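Local coordinates for AztD protein (Citrobacter koseri, PDB 6CMK) that acts as a periplasmic zinc chaperone that binds zinc with high affinity and passes one zinc ion directly to the solute-binding protein AztC, at residues A68-I79 with P392-G400; I82-A93 with K113-P124. All blocks are in the same frame, centred on the assembly; numbering follows the deposited sequence.

Contact 1. Residues A68-I79 with P392-G400; sequences ANLSRSESGATI and PFNIVAVGG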
loop_
_atom_site.group_PDB
_atom_site.type_symbol
_atom_site.label_atom_id
_atom_site.label_comp_id
_atom_site.label_asym_id
_atom_site.label_seq_id
_atom_site.Cartn_x
_atom_site.Cartn_y
_atom_site.Cartn_z
ATOM N N ALA B 68 20.116 -21.387 -5.022
ATOM C CA ALA B 68 19.712 -19.992 -4.999
ATOM C C ALA B 68 19.391 -19.503 -3.595
ATOM O O ALA B 68 18.937 -20.265 -2.736
ATOM C CB ALA B 68 18.471 -19.760 -5.877
ATOM N N ASN B 69 19.635 -18.210 -3.389
ATOM C CA ASN B 69 19.006 -17.418 -2.348
ATOM C C ASN B 69 17.846 -16.661 -2.987
ATOM O O ASN B 69 17.888 -16.326 -4.170
ATOM C CB ASN B 69 20.005 -16.440 -1.710
ATOM C CG ASN B 69 21.155 -17.141 -0.983
ATOM O OD1 ASN B 69 22.246 -16.580 -0.855
ATOM N ND2 ASN B 69 20.922 -18.363 -0.508
ATOM N N LEU B 70 16.792 -16.411 -2.218
ATOM C CA LEU B 70 15.562 -15.878 -2.788
ATOM C C LEU B 70 15.202 -14.536 -2.178
ATOM O O LEU B 70 15.342 -14.328 -0.967
ATOM C CB LEU B 70 14.385 -16.854 -2.594
ATOM C CG LEU B 70 14.521 -18.214 -3.281
ATOM C CD1 LEU B 70 13.369 -19.127 -2.921
ATOM C CD2 LEU B 70 14.584 -18.050 -4.781
ATOM N N SER B 71 14.713 -13.634 -3.033
ATOM C CA SER B 71 14.173 -12.354 -2.609
ATOM C C SER B 71 12.898 -12.070 -3.387
ATOM O O SER B 71 12.789 -12.403 -4.571
ATOM C CB SER B 71 15.164 -11.202 -2.832
ATOM O OG SER B 71 16.307 -11.313 -2.007
ATOM N N ARG B 72 11.943 -11.429 -2.722
ATOM C CA ARG B 72 10.725 -10.979 -3.373
ATOM C C ARG B 72 10.754 -9.470 -3.538
ATOM O O ARG B 72 11.406 -8.753 -2.780
ATOM C CB ARG B 72 9.470 -11.368 -2.579
ATOM C CG ARG B 72 9.411 -10.814 -1.163
ATOM C CD ARG B 72 7.992 -10.841 -0.601
ATOM N NE ARG B 72 7.156 -9.775 -1.160
ATOM C CZ ARG B 72 5.859 -9.634 -0.896
ATOM N NH1 ARG B 72 5.240 -10.492 -0.094
ATOM N NH2 ARG B 72 5.174 -8.632 -1.424
ATOM N N SER B 73 10.015 -8.998 -4.536
ATOM C CA SER B 73 9.786 -7.573 -4.693
ATOM C C SER B 73 8.723 -7.107 -3.708
ATOM O O SER B 73 7.941 -7.901 -3.183
ATOM C CB SER B 73 9.326 -7.246 -6.108
ATOM O OG SER B 73 8.025 -7.761 -6.320
ATOM N N GLU B 74 8.700 -5.799 -3.469
ATOM C CA GLU B 74 7.655 -5.231 -2.618
ATOM C C GLU B 74 6.265 -5.505 -3.182
ATOM O O GLU B 74 5.341 -5.844 -2.429
ATOM C CB GLU B 74 7.885 -3.730 -2.440
ATOM C CG GLU B 74 9.091 -3.405 -1.586
ATOM C CD GLU B 74 9.203 -1.948 -1.209
ATOM O OE1 GLU B 74 8.783 -1.074 -2.005
ATOM O OE2 GLU B 74 9.724 -1.683 -0.100
ATOM N N SER B 75 6.090 -5.352 -4.498
ATOM C CA SER B 75 4.796 -5.623 -5.113
ATOM C C SER B 75 4.416 -7.086 -5.009
ATOM O O SER B 75 3.233 -7.414 -5.156
ATOM C CB SER B 75 4.802 -5.230 -6.591
ATOM O OG SER B 75 5.490 -6.197 -7.371
ATOM N N GLY B 76 5.402 -7.969 -4.813
ATOM C CA GLY B 76 5.210 -9.399 -4.848
ATOM C C GLY B 76 5.072 -10.000 -6.230
ATOM O O GLY B 76 4.835 -11.208 -6.338
ATOM N N ALA B 77 5.210 -9.207 -7.292
ATOM C CA ALA B 77 5.007 -9.748 -8.625
ATOM C C ALA B 77 6.231 -10.494 -9.139
ATOM O O ALA B 77 6.101 -11.300 -10.066
ATOM C CB ALA B 77 4.631 -8.634 -9.605
ATOM N N THR B 78 7.413 -10.260 -8.564
ATOM C CA THR B 78 8.626 -10.926 -9.022
ATOM C C THR B 78 9.385 -11.515 -7.847
ATOM O O THR B 78 9.380 -10.958 -6.744
ATOM C CB THR B 78 9.540 -9.971 -9.797
ATOM O OG1 THR B 78 9.907 -8.864 -8.973
ATOM C CG2 THR B 78 8.840 -9.471 -11.050
ATOM N N ILE B 79 9.997 -12.671 -8.111
ATOM C CA ILE B 79 10.896 -13.386 -7.219
ATOM C C ILE B 79 12.243 -13.440 -7.918
ATOM O O ILE B 79 12.310 -13.791 -9.099
ATOM C CB ILE B 79 10.409 -14.822 -6.940
ATOM C CG1 ILE B 79 8.956 -14.853 -6.466
ATOM C CG2 ILE B 79 11.342 -15.528 -5.963
ATOM C CD1 ILE B 79 8.729 -14.140 -5.187
ATOM N N PRO B 392 14.661 -28.560 1.297
ATOM C CA PRO B 392 14.051 -27.231 1.197
ATOM C C PRO B 392 14.705 -26.295 2.196
ATOM O O PRO B 392 14.817 -26.608 3.384
ATOM C CB PRO B 392 12.577 -27.490 1.519
ATOM C CG PRO B 392 12.570 -28.768 2.292
ATOM C CD PRO B 392 13.701 -29.583 1.754
ATOM N N PHE B 393 15.166 -25.153 1.698
ATOM C CA PHE B 393 16.045 -24.288 2.473
ATOM C C PHE B 393 15.513 -22.857 2.498
ATOM O O PHE B 393 14.710 -22.511 3.371
ATOM C CB PHE B 393 17.458 -24.391 1.883
ATOM C CG PHE B 393 18.496 -23.589 2.599
ATOM C CD1 PHE B 393 18.528 -23.524 3.977
ATOM C CD2 PHE B 393 19.475 -22.935 1.881
ATOM C CE1 PHE B 393 19.501 -22.783 4.629
ATOM C CE2 PHE B 393 20.447 -22.203 2.521
ATOM C CZ PHE B 393 20.465 -22.124 3.893
ATOM N N ASN B 394 15.928 -22.018 1.553
ATOM C CA ASN B 394 15.463 -20.637 1.521
ATOM C C ASN B 394 14.011 -20.553 1.064
ATOM O O ASN B 394 13.570 -21.296 0.188
ATOM C CB ASN B 394 16.332 -19.793 0.588
ATOM C CG ASN B 394 17.754 -19.651 1.083
ATOM O OD1 ASN B 394 18.717 -19.839 0.329
ATOM N ND2 ASN B 394 17.900 -19.328 2.353
ATOM N N ILE B 395 13.271 -19.615 1.646
ATOM C CA ILE B 395 11.843 -19.530 1.377
ATOM C C ILE B 395 11.402 -18.071 1.431
ATOM O O ILE B 395 11.821 -17.301 2.302
ATOM C CB ILE B 395 11.051 -20.422 2.366
ATOM C CG1 ILE B 395 9.551 -20.351 2.081
ATOM C CG2 ILE B 395 11.339 -20.031 3.814
ATOM C CD1 ILE B 395 8.763 -21.410 2.842
ATOM N N VAL B 396 10.563 -17.688 0.469
ATOM C CA VAL B 396 9.852 -16.415 0.512
ATOM C C VAL B 396 8.407 -16.674 0.109
ATOM O O VAL B 396 8.083 -17.684 -0.519
ATOM C CB VAL B 396 10.477 -15.320 -0.387
ATOM C CG1 VAL B 396 11.892 -14.976 0.092
ATOM C CG2 VAL B 396 10.468 -15.738 -1.861
ATOM N N ALA B 397 7.531 -15.747 0.495
ATOM C CA ALA B 397 6.097 -15.866 0.258
ATOM C C ALA B 397 5.542 -14.550 -0.267
ATOM O O ALA B 397 5.953 -13.479 0.179
ATOM C CB ALA B 397 5.345 -16.230 1.543
ATOM N N VAL B 398 4.587 -14.637 -1.191
ATOM C CA VAL B 398 3.854 -13.466 -1.668
ATOM C C VAL B 398 2.365 -13.783 -1.661
ATOM O O VAL B 398 1.951 -14.943 -1.614
ATOM C CB VAL B 398 4.282 -13.021 -3.091
ATOM C CG1 VAL B 398 5.775 -12.724 -3.146
ATOM C CG2 VAL B 398 3.883 -14.057 -4.149
ATOM N N GLY B 399 1.553 -12.737 -1.732
ATOM C CA GLY B 399 0.130 -12.947 -1.907
ATOM C C GLY B 399 -0.696 -11.966 -1.106
ATOM O O GLY B 399 -0.187 -11.005 -0.535
ATOM N N GLY B 400 -1.991 -12.250 -1.066
ATOM C CA GLY B 400 -3.012 -11.390 -0.472
ATOM C C GLY B 400 -4.380 -11.785 -1.012
ATOM O O GLY B 400 -4.603 -12.931 -1.379
HETATM O O HOH W 1 2.399 -10.191 0.372
#

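Contact 2. Residues I82-A93 with K113-P124; sequences IQGSAGVVSTIA and KLLPLELTGKKP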
loop_
_atom_site.group_PDB
_atom_site.type_symbol
_atom_site.label_atom_id
_atom_site.label_comp_id
_atom_site.label_asym_id
_atom_site.label_seq_id
_atom_site.Cartn_x
_atom_site.Cartn_y
_atom_site.Cartn_z
ATOM N N ILE B 82 19.062 -15.585 -6.579
ATOM C CA ILE B 82 20.461 -15.192 -6.663
ATOM C C ILE B 82 21.306 -16.449 -6.501
ATOM O O ILE B 82 21.217 -17.141 -5.477
ATOM C CB ILE B 82 20.807 -14.142 -5.592
ATOM C CG1 ILE B 82 20.128 -12.793 -5.873
ATOM C CG2 ILE B 82 22.314 -13.905 -5.550
ATOM C CD1 ILE B 82 18.636 -12.700 -5.563
ATOM N N GLN B 83 22.141 -16.736 -7.502
ATOM C CA GLN B 83 22.949 -17.955 -7.557
ATOM C C GLN B 83 24.427 -17.568 -7.539
ATOM O O GLN B 83 25.078 -17.467 -8.579
ATOM C CB GLN B 83 22.573 -18.753 -8.794
ATOM C CG GLN B 83 21.106 -19.166 -8.805
ATOM C CD GLN B 83 20.541 -19.317 -10.198
ATOM O OE1 GLN B 83 20.975 -20.166 -10.963
ATOM N NE2 GLN B 83 19.567 -18.472 -10.540
ATOM N N GLY B 84 24.958 -17.370 -6.333
ATOM C CA GLY B 84 26.296 -16.815 -6.200
ATOM C C GLY B 84 27.355 -17.640 -6.901
ATOM O O GLY B 84 28.228 -17.093 -7.580
ATOM N N SER B 85 27.286 -18.965 -6.765
ATOM C CA SER B 85 28.312 -19.822 -7.347
ATOM C C SER B 85 28.156 -19.986 -8.850
ATOM O O SER B 85 29.119 -20.372 -9.520
ATOM C CB SER B 85 28.295 -21.201 -6.683
ATOM O OG SER B 85 27.066 -21.871 -6.899
ATOM N N ALA B 86 26.977 -19.698 -9.397
ATOM C CA ALA B 86 26.723 -19.869 -10.817
ATOM C C ALA B 86 26.878 -18.582 -11.613
ATOM O O ALA B 86 26.819 -18.631 -12.845
ATOM C CB ALA B 86 25.315 -20.435 -11.029
ATOM N N GLY B 87 27.064 -17.443 -10.947
ATOM C CA GLY B 87 27.277 -16.184 -11.640
ATOM C C GLY B 87 26.043 -15.599 -12.292
ATOM O O GLY B 87 26.160 -14.888 -13.296
ATOM N N VAL B 88 24.858 -15.860 -11.746
ATOM C CA VAL B 88 23.629 -15.454 -12.415
ATOM C C VAL B 88 22.561 -15.177 -11.374
ATOM O O VAL B 88 22.557 -15.761 -10.289
ATOM C CB VAL B 88 23.149 -16.537 -13.408
ATOM C CG1 VAL B 88 22.747 -17.803 -12.661
ATOM C CG2 VAL B 88 22.008 -16.021 -14.271
ATOM N N VAL B 89 21.642 -14.287 -11.725
ATOM C CA VAL B 89 20.409 -14.078 -10.976
ATOM C C VAL B 89 19.268 -14.348 -11.946
ATOM O O VAL B 89 19.215 -13.749 -13.027
ATOM C CB VAL B 89 20.317 -12.660 -10.390
ATOM C CG1 VAL B 89 19.072 -12.515 -9.526
ATOM C CG2 VAL B 89 21.575 -12.327 -9.598
ATOM N N SER B 90 18.387 -15.273 -11.581
ATOM C CA SER B 90 17.214 -15.600 -12.376
ATOM C C SER B 90 16.015 -14.869 -11.807
ATOM O O SER B 90 16.007 -14.463 -10.644
ATOM C CB SER B 90 16.933 -17.104 -12.381
ATOM O OG SER B 90 18.005 -17.827 -12.945
ATOM N N THR B 91 14.992 -14.716 -12.640
ATOM C CA THR B 91 13.821 -13.933 -12.279
ATOM C C THR B 91 12.563 -14.728 -12.576
ATOM O O THR B 91 12.420 -15.303 -13.658
ATOM C CB THR B 91 13.818 -12.611 -13.035
ATOM O OG1 THR B 91 13.505 -12.842 -14.409
ATOM C CG2 THR B 91 15.189 -11.989 -12.941
ATOM N N ILE B 92 11.650 -14.737 -11.613
ATOM C CA ILE B 92 10.406 -15.490 -11.676
ATOM C C ILE B 92 9.251 -14.504 -11.558
ATOM O O ILE B 92 9.248 -13.646 -10.666
ATOM C CB ILE B 92 10.342 -16.539 -10.548
ATOM C CG1 ILE B 92 11.399 -17.625 -10.760
ATOM C CG2 ILE B 92 8.949 -17.168 -10.449
ATOM C CD1 ILE B 92 11.657 -18.481 -9.517
ATOM N N ALA B 93 8.270 -14.632 -12.447
ATOM C CA ALA B 93 7.002 -13.937 -12.258
ATOM C C ALA B 93 6.145 -14.777 -11.324
ATOM O O ALA B 93 5.827 -15.933 -11.625
ATOM C CB ALA B 93 6.293 -13.699 -13.586
ATOM N N LYS B 113 5.978 -18.255 -13.607
ATOM C CA LYS B 113 6.812 -18.573 -14.756
ATOM C C LYS B 113 8.204 -17.977 -14.611
ATOM O O LYS B 113 8.410 -16.952 -13.951
ATOM C CB LYS B 113 6.161 -18.096 -16.061
ATOM C CG LYS B 113 6.027 -16.592 -16.205
ATOM C CD LYS B 113 5.280 -16.236 -17.482
ATOM C CE LYS B 113 4.791 -14.794 -17.472
ATOM N NZ LYS B 113 3.681 -14.569 -16.503
ATOM N N LEU B 114 9.163 -18.649 -15.235
ATOM C CA LEU B 114 10.515 -18.126 -15.327
ATOM C C LEU B 114 10.539 -17.030 -16.380
ATOM O O LEU B 114 10.111 -17.247 -17.518
ATOM C CB LEU B 114 11.493 -19.236 -15.704
ATOM C CG LEU B 114 12.482 -19.756 -14.665
ATOM C CD1 LEU B 114 13.299 -20.870 -15.299
ATOM C CD2 LEU B 114 13.397 -18.662 -14.151
ATOM N N LEU B 115 11.013 -15.865 -15.999
ATOM C CA LEU B 115 11.110 -14.774 -16.948
ATOM C C LEU B 115 12.424 -14.850 -17.703
ATOM O O LEU B 115 13.371 -15.521 -17.270
ATOM C CB LEU B 115 10.993 -13.440 -16.226
ATOM C CG LEU B 115 9.588 -13.112 -15.719
ATOM C CD1 LEU B 115 9.642 -11.955 -14.743
ATOM C CD2 LEU B 115 8.626 -12.812 -16.868
ATOM N N PRO B 116 12.506 -14.194 -18.866
ATOM C CA PRO B 116 13.768 -14.215 -19.623
ATOM C C PRO B 116 14.872 -13.392 -18.985
ATOM O O PRO B 116 16.046 -13.611 -19.316
ATOM C CB PRO B 116 13.368 -13.649 -20.994
ATOM C CG PRO B 116 12.154 -12.823 -20.724
ATOM C CD PRO B 116 11.424 -13.522 -19.609
ATOM N N LEU B 117 14.542 -12.454 -18.098
ATOM C CA LEU B 117 15.566 -11.620 -17.485
ATOM C C LEU B 117 16.515 -12.464 -16.651
ATOM O O LEU B 117 16.096 -13.131 -15.695
ATOM C CB LEU B 117 14.945 -10.536 -16.607
ATOM C CG LEU B 117 15.997 -9.709 -15.848
ATOM C CD1 LEU B 117 16.727 -8.798 -16.807
ATOM C CD2 LEU B 117 15.374 -8.874 -14.769
ATOM N N GLU B 118 17.795 -12.395 -16.999
ATOM C CA GLU B 118 18.880 -12.895 -16.170
ATOM C C GLU B 118 19.886 -11.774 -15.977
ATOM O O GLU B 118 20.159 -11.010 -16.905
ATOM C CB GLU B 118 19.593 -14.087 -16.801
ATOM C CG GLU B 118 18.781 -15.353 -16.917
ATOM C CD GLU B 118 19.627 -16.508 -17.424
ATOM O OE1 GLU B 118 20.756 -16.252 -17.891
ATOM O OE2 GLU B 118 19.170 -17.665 -17.348
ATOM N N LEU B 119 20.434 -11.683 -14.773
ATOM C CA LEU B 119 21.545 -10.794 -14.473
ATOM C C LEU B 119 22.786 -11.646 -14.282
ATOM O O LEU B 119 22.785 -12.559 -13.452
ATOM C CB LEU B 119 21.279 -9.978 -13.207
ATOM C CG LEU B 119 19.906 -9.317 -13.110
ATOM C CD1 LEU B 119 19.758 -8.619 -11.771
ATOM C CD2 LEU B 119 19.724 -8.345 -14.266
ATOM N N THR B 120 23.846 -11.340 -15.023
ATOM C CA THR B 120 25.057 -12.143 -14.963
ATOM C C THR B 120 26.244 -11.314 -14.507
ATOM O O THR B 120 26.358 -10.124 -14.823
ATOM C CB THR B 120 25.364 -12.788 -16.313
ATOM O OG1 THR B 120 25.616 -11.767 -17.284
ATOM C CG2 THR B 120 24.186 -13.636 -16.755
ATOM N N GLY B 121 27.097 -11.956 -13.729
ATOM C CA GLY B 121 28.319 -11.355 -13.242
ATOM C C GLY B 121 28.900 -12.250 -12.178
ATOM O O GLY B 121 28.255 -13.184 -11.689
ATOM N N LYS B 122 30.141 -11.953 -11.816
ATOM C CA LYS B 122 30.858 -12.799 -10.873
ATOM C C LYS B 122 30.326 -12.616 -9.456
ATOM O O LYS B 122 30.299 -11.500 -8.930
ATOM C CB LYS B 122 32.352 -12.489 -10.936
ATOM C CG LYS B 122 32.997 -12.988 -12.229
ATOM C CD LYS B 122 34.345 -12.332 -12.531
ATOM C CE LYS B 122 34.204 -11.166 -13.513
ATOM N NZ LYS B 122 35.408 -10.954 -14.369
ATOM N N LYS B 123 29.901 -13.728 -8.845
ATOM C CA LYS B 123 29.476 -13.807 -7.446
ATOM C C LYS B 123 28.365 -12.818 -7.095
ATOM O O LYS B 123 28.561 -11.933 -6.248
ATOM C CB LYS B 123 30.676 -13.587 -6.517
ATOM C CG LYS B 123 31.579 -14.810 -6.390
ATOM C CD LYS B 123 32.779 -14.550 -5.486
ATOM C CE LYS B 123 34.053 -14.318 -6.287
ATOM N NZ LYS B 123 34.456 -15.521 -7.072
ATOM N N PRO B 124 27.181 -12.937 -7.692
ATOM C CA PRO B 124 26.080 -12.070 -7.263
ATOM C C PRO B 124 25.857 -12.213 -5.766
ATOM O O PRO B 124 25.922 -13.314 -5.210
ATOM C CB PRO B 124 24.885 -12.565 -8.084
ATOM C CG PRO B 124 25.239 -13.933 -8.510
ATOM C CD PRO B 124 26.740 -13.926 -8.688
HETATM O O HOH W 2 30.075 -16.475 -9.579
HETATM O O HOH W 3 17.210 -17.924 -15.574
HETATM O O HOH W 4 15.392 -15.773 -15.389
#

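Contact 1. Residues A68-I79 with P392-G400
Leu70, Arg72 and Ile79 pack on Val396 and Val398 where two neighbouring blades of the beta-propeller meet. Strands 69-72 and 392-400 run almost parallel, 5° apart, with axes 6.4 Å from each other. They belong to different sheets, and side chains fill the space between them. In the middle, Val396 packs against Leu70, its CG1 4.1 Å from Leu70 CB. Its CG2 meets Ile79 CD1 tip to tip. The same Ile79 CD1 reaches Val398 CG1 at 3.9 Å, so Ile79 bridges both valines. Polar contacts mark the two ends. At one, Asn69 ND2 donates to Asn394 OD1 (2.8 Å). The two amide planes are 80° apart, and the donor stands above the acceptor's carbonyl plane. At the other end the Arg72 guanidinium is gripped on several sides. Arg72 NE bonds to Ser73 O (2.9 Å) in the guanidinium plane, and Arg72 NH2 to Glu74 O (3.0 Å). Arg72 NH1 crosses to Ala397 O (3.1 Å), arriving on a lone pair, and also donates to a water that bonds on to Gly399 O. Val398 CG1 lies over one face of the Arg72 guanidinium, 3.6 Å above the plane and offset toward the rim. A bend at chi3 (-76°) turns the chain back toward its own loop, and these bonds should fix its rotation. Ser73 O also takes Gly76 N, from the face opposite Arg72 NE. In the same loop, Ser75 OG accepts from Ala77 N in an ST turn. Phe393 and Asn394 form a classic beta bulge facing Ala41. Strand 32-42 flanks the contact, with Ala41 against Leu70 and Phe39 against both Ile79 and Val396. Beyond strand 69-72, Ser71 touches Phe127 of strand 124-130, in the next blade.

Contact 2. Residues I82-A93 with K113-P124
Val89 and Leu119 form an antiparallel hydrogen-bonded pair at the heart of this backbone pairing. Val89 N donates to Leu119 O (2.7 Å), and Leu119 N returns a bond to Val89 O. Ala93 and Lys113 make a second such pair at the far end. Between them the chain turns a corner at Pro116, and Thr91 spans the break. Thr91 O accepts from Leu115 N (2.8 Å). Thr91 OG1 sits between its backbone N and carbonyl carbon (chi1 72°), which turns it to the second segment. There Thr91 OG1 donates to Leu117 O (2.9 Å) on a lone pair, in the carbonyl plane. Thr91 N donates to a water that lies between Leu115 O and Leu117 O. Another water joins Ser90 OG to Glu118 OE2.

Apolar contacts run alongside. Pro124 packs against the 82-89 hairpin, alongside Ile82 and Val89: its CB is 3.6 Å from Val89 CG2 and 3.9 Å from Ile82 CG2, while CG rests on Gln83 O. Leu115 CD1 covers Ala93 CB, and Leu117 CD2 meets Thr91 CG2 at 3.6 Å.

Gly87 and Val88 face Gln83 in a G1 beta bulge that closes the hairpin between strands 78-83 and 88-100. Gly87 has the positive phi usual at its first position. The pairing of 88-100 with 113-120 forms the outer part of the propeller blade's antiparallel meander, and Pro124 opens the first strand of the next blade.

Overall arrangement
From the N terminus, strands 32-42, 47-52 and 58-63 come first. The chain then enters the next blade at 68-79. Contact 2 closes a short loop, with 19 residues between its segments. It is nested inside the loop of contact 1, which spans 312 residues and the other blades before the C-terminal strand returns. That strand, 392-403, pairs with strand 32-42, so the ends of the chain share one blade and close the propeller ring. Contact 1 thus joins two blades. Contact 2 lies mostly inside one, its last residue, Pro124, already belonging to the next. Strand 78-83 serves both, and probable backbone bonds, Ile92 N to Ile79 O and Ile82 N to Asn69 O, link them.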